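Local atomic coordinates of alpha-L-rhamnosidase (Aspergillus terreus, PDB entry 6GSZ), a protein that probably hydrolyses terminal non-reducing alpha-L-rhamnose residues in alpha-L-rhamnosides and binds calcium. Residues A[852-857]-A[861-866]. Sequence-based numbering, arbitrary orientation. Where two conformers were deposited one is given.
Sequences EKVDVG and HEYHVR
The imidazole of His861 reaches across to the backbone carbonyl of Gly857 and gives it the NE2 proton, the one hydrogen bond between 852-857 and 861-866. It is short, 2.7 Å from His861 NE2 to Gly857 O, but bent: the N-H...O angle is 150°, with His861 NE2 32° off the plane of the Gly857 carbonyl. Val856 lies over one face of the same ring, its CB 4.0 Å from the centroid of the His861 ring in a CH-pi contact offset toward the rim, while CG2 comes near NE2 and CD2. Ring face and ring edge are thus both engaged by consecutive residues, which should limit rotation of the imidazole. With CG1 beside its backbone N (chi1 -63°), Val856 also turns that methyl to the edge of Tyr863, where Val856 CG1 lies 3.1 Å from Tyr863 OH, a tight approach. Val854 CG1 comes only to 4.2 Å from Tyr863 OH. On 861-866 itself, His864 NE2 donates an almost straight bond to Glu862 OE2. The axes of 853-856 and 861-866 run nearly antiparallel and approach to 10.9 Å, facing each other as layers of a beta-sandwich in the C-terminal domain: 853-856 is hydrogen-bonded to 841-845 in one sheet, and 859-868 to 828-836 in the other, with Tyr863 crossing from its own sheet to Val844 of strand 841-845.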
loop_
_atom_site.group_PDB
_atom_site.type_symbol
_atom_site.label_atom_id
_atom_site.label_comp_id
_atom_site.label_asym_id
_atom_site.label_seq_id
_atom_site.Cartn_x
_atom_site.Cartn_y
_atom_site.Cartn_z
ATOM N N GLU A 852 27.831 3.435 -25.234
ATOM C CA GLU A 852 28.173 4.767 -24.734
ATOM C C GLU A 852 27.364 5.059 -23.474
ATOM O O GLU A 852 26.147 4.759 -23.415
ATOM C CB GLU A 852 27.851 5.837 -25.791
ATOM C CG GLU A 852 28.750 5.768 -27.017
ATOM C CD GLU A 852 30.178 6.251 -26.806
ATOM O OE1 GLU A 852 30.418 6.993 -25.820
ATOM O OE2 GLU A 852 31.053 5.886 -27.627
ATOM N N LYS A 853 28.050 5.669 -22.498
ATOM C CA LYS A 853 27.474 6.232 -21.294
ATOM C C LYS A 853 27.553 7.751 -21.414
ATOM O O LYS A 853 28.608 8.275 -21.799
ATOM C CB LYS A 853 28.269 5.833 -20.050
ATOM C CG LYS A 853 28.117 4.383 -19.607
ATOM C CD LYS A 853 28.690 4.102 -18.233
ATOM C CE LYS A 853 28.548 5.259 -17.259
ATOM N NZ LYS A 853 28.869 4.853 -15.866
ATOM N N VAL A 854 26.453 8.426 -21.119
ATOM C CA VAL A 854 26.255 9.841 -21.370
ATOM C C VAL A 854 25.597 10.470 -20.142
ATOM O O VAL A 854 24.539 10.007 -19.726
ATOM C CB VAL A 854 25.331 10.030 -22.589
ATOM C CG1 VAL A 854 25.204 11.479 -22.965
ATOM C CG2 VAL A 854 25.782 9.194 -23.769
ATOM N N ASP A 855 26.168 11.560 -19.605
ATOM C CA ASP A 855 25.572 12.355 -18.505
ATOM C C ASP A 855 24.679 13.399 -19.178
ATOM O O ASP A 855 25.141 14.119 -20.085
ATOM C CB ASP A 855 26.684 13.009 -17.665
ATOM C CG ASP A 855 26.289 13.917 -16.490
ATOM O OD1 ASP A 855 25.138 13.805 -16.013
ATOM O OD2 ASP A 855 27.167 14.745 -16.019
ATOM N N VAL A 856 23.443 13.548 -18.715
ATOM C CA VAL A 856 22.547 14.530 -19.250
ATOM C C VAL A 856 21.820 15.245 -18.114
ATOM O O VAL A 856 21.601 14.635 -17.067
ATOM C CB VAL A 856 21.502 13.914 -20.199
ATOM C CG1 VAL A 856 22.112 13.298 -21.407
ATOM C CG2 VAL A 856 20.593 12.896 -19.535
ATOM N N GLY A 857 21.361 16.476 -18.419
ATOM C CA GLY A 857 20.462 17.209 -17.563
ATOM C C GLY A 857 19.023 17.091 -18.046
ATOM O O GLY A 857 18.668 16.195 -18.839
ATOM N N HIS A 861 15.567 13.885 -24.499
ATOM C CA HIS A 861 16.751 13.478 -25.202
ATOM C C HIS A 861 16.436 12.319 -26.147
ATOM O O HIS A 861 15.821 11.360 -25.727
ATOM C CB HIS A 861 17.860 13.080 -24.215
ATOM C CG HIS A 861 18.156 14.125 -23.195
ATOM N ND1 HIS A 861 19.028 15.170 -23.436
ATOM C CD2 HIS A 861 17.675 14.300 -21.946
ATOM C CE1 HIS A 861 19.076 15.943 -22.362
ATOM N NE2 HIS A 861 18.250 15.427 -21.434
ATOM N N GLU A 862 16.900 12.391 -27.377
ATOM C CA GLU A 862 16.649 11.371 -28.394
ATOM C C GLU A 862 17.995 10.739 -28.768
ATOM O O GLU A 862 18.966 11.492 -29.062
ATOM C CB GLU A 862 15.989 11.995 -29.615
ATOM C CG GLU A 862 15.365 10.989 -30.534
ATOM C CD GLU A 862 14.455 11.635 -31.548
ATOM O OE1 GLU A 862 13.458 12.266 -31.124
ATOM O OE2 GLU A 862 14.735 11.462 -32.708
ATOM N N TYR A 863 18.044 9.410 -28.781
ATOM C CA TYR A 863 19.250 8.659 -29.137
ATOM C C TYR A 863 18.941 7.664 -30.260
ATOM O O TYR A 863 17.982 6.910 -30.182
ATOM C CB TYR A 863 19.817 7.929 -27.915
ATOM C CG TYR A 863 20.134 8.815 -26.736
ATOM C CD1 TYR A 863 19.186 9.123 -25.776
ATOM C CD2 TYR A 863 21.393 9.376 -26.604
ATOM C CE1 TYR A 863 19.494 9.958 -24.717
ATOM C CE2 TYR A 863 21.711 10.206 -25.547
ATOM C CZ TYR A 863 20.759 10.494 -24.593
ATOM O OH TYR A 863 21.063 11.320 -23.560
ATOM N N HIS A 864 19.789 7.666 -31.296
ATOM C CA HIS A 864 19.638 6.720 -32.368
ATOM C C HIS A 864 20.938 5.948 -32.478
ATOM O O HIS A 864 21.959 6.556 -32.787
ATOM C CB HIS A 864 19.252 7.411 -33.683
ATOM C CG HIS A 864 17.947 8.112 -33.606
ATOM N ND1 HIS A 864 16.738 7.453 -33.779
ATOM C CD2 HIS A 864 17.639 9.370 -33.250
ATOM C CE1 HIS A 864 15.751 8.311 -33.575
ATOM N NE2 HIS A 864 16.276 9.490 -33.253
ATOM N N VAL A 865 20.904 4.658 -32.154
ATOM C CA VAL A 865 22.083 3.827 -32.141
ATOM C C VAL A 865 21.960 2.825 -33.269
ATOM O O VAL A 865 21.122 1.927 -33.235
ATOM C CB VAL A 865 22.345 3.114 -30.803
ATOM C CG1 VAL A 865 23.723 2.472 -30.821
ATOM C CG2 VAL A 865 22.214 4.069 -29.635
ATOM N N ARG A 866 22.840 2.973 -34.262
ATOM C CA ARG A 866 22.770 2.171 -35.460
ATOM C C ARG A 866 23.628 0.926 -35.240
ATOM O O ARG A 866 24.675 1.007 -34.631
ATOM C CB ARG A 866 23.279 2.926 -36.695
ATOM C CG ARG A 866 22.368 4.037 -37.203
ATOM C CD ARG A 866 21.154 3.594 -38.002
ATOM N NE ARG A 866 20.499 4.749 -38.608
ATOM C CZ ARG A 866 19.671 4.706 -39.642
ATOM N NH1 ARG A 866 19.252 3.539 -40.111
ATOM N NH2 ARG A 866 19.258 5.835 -40.200
#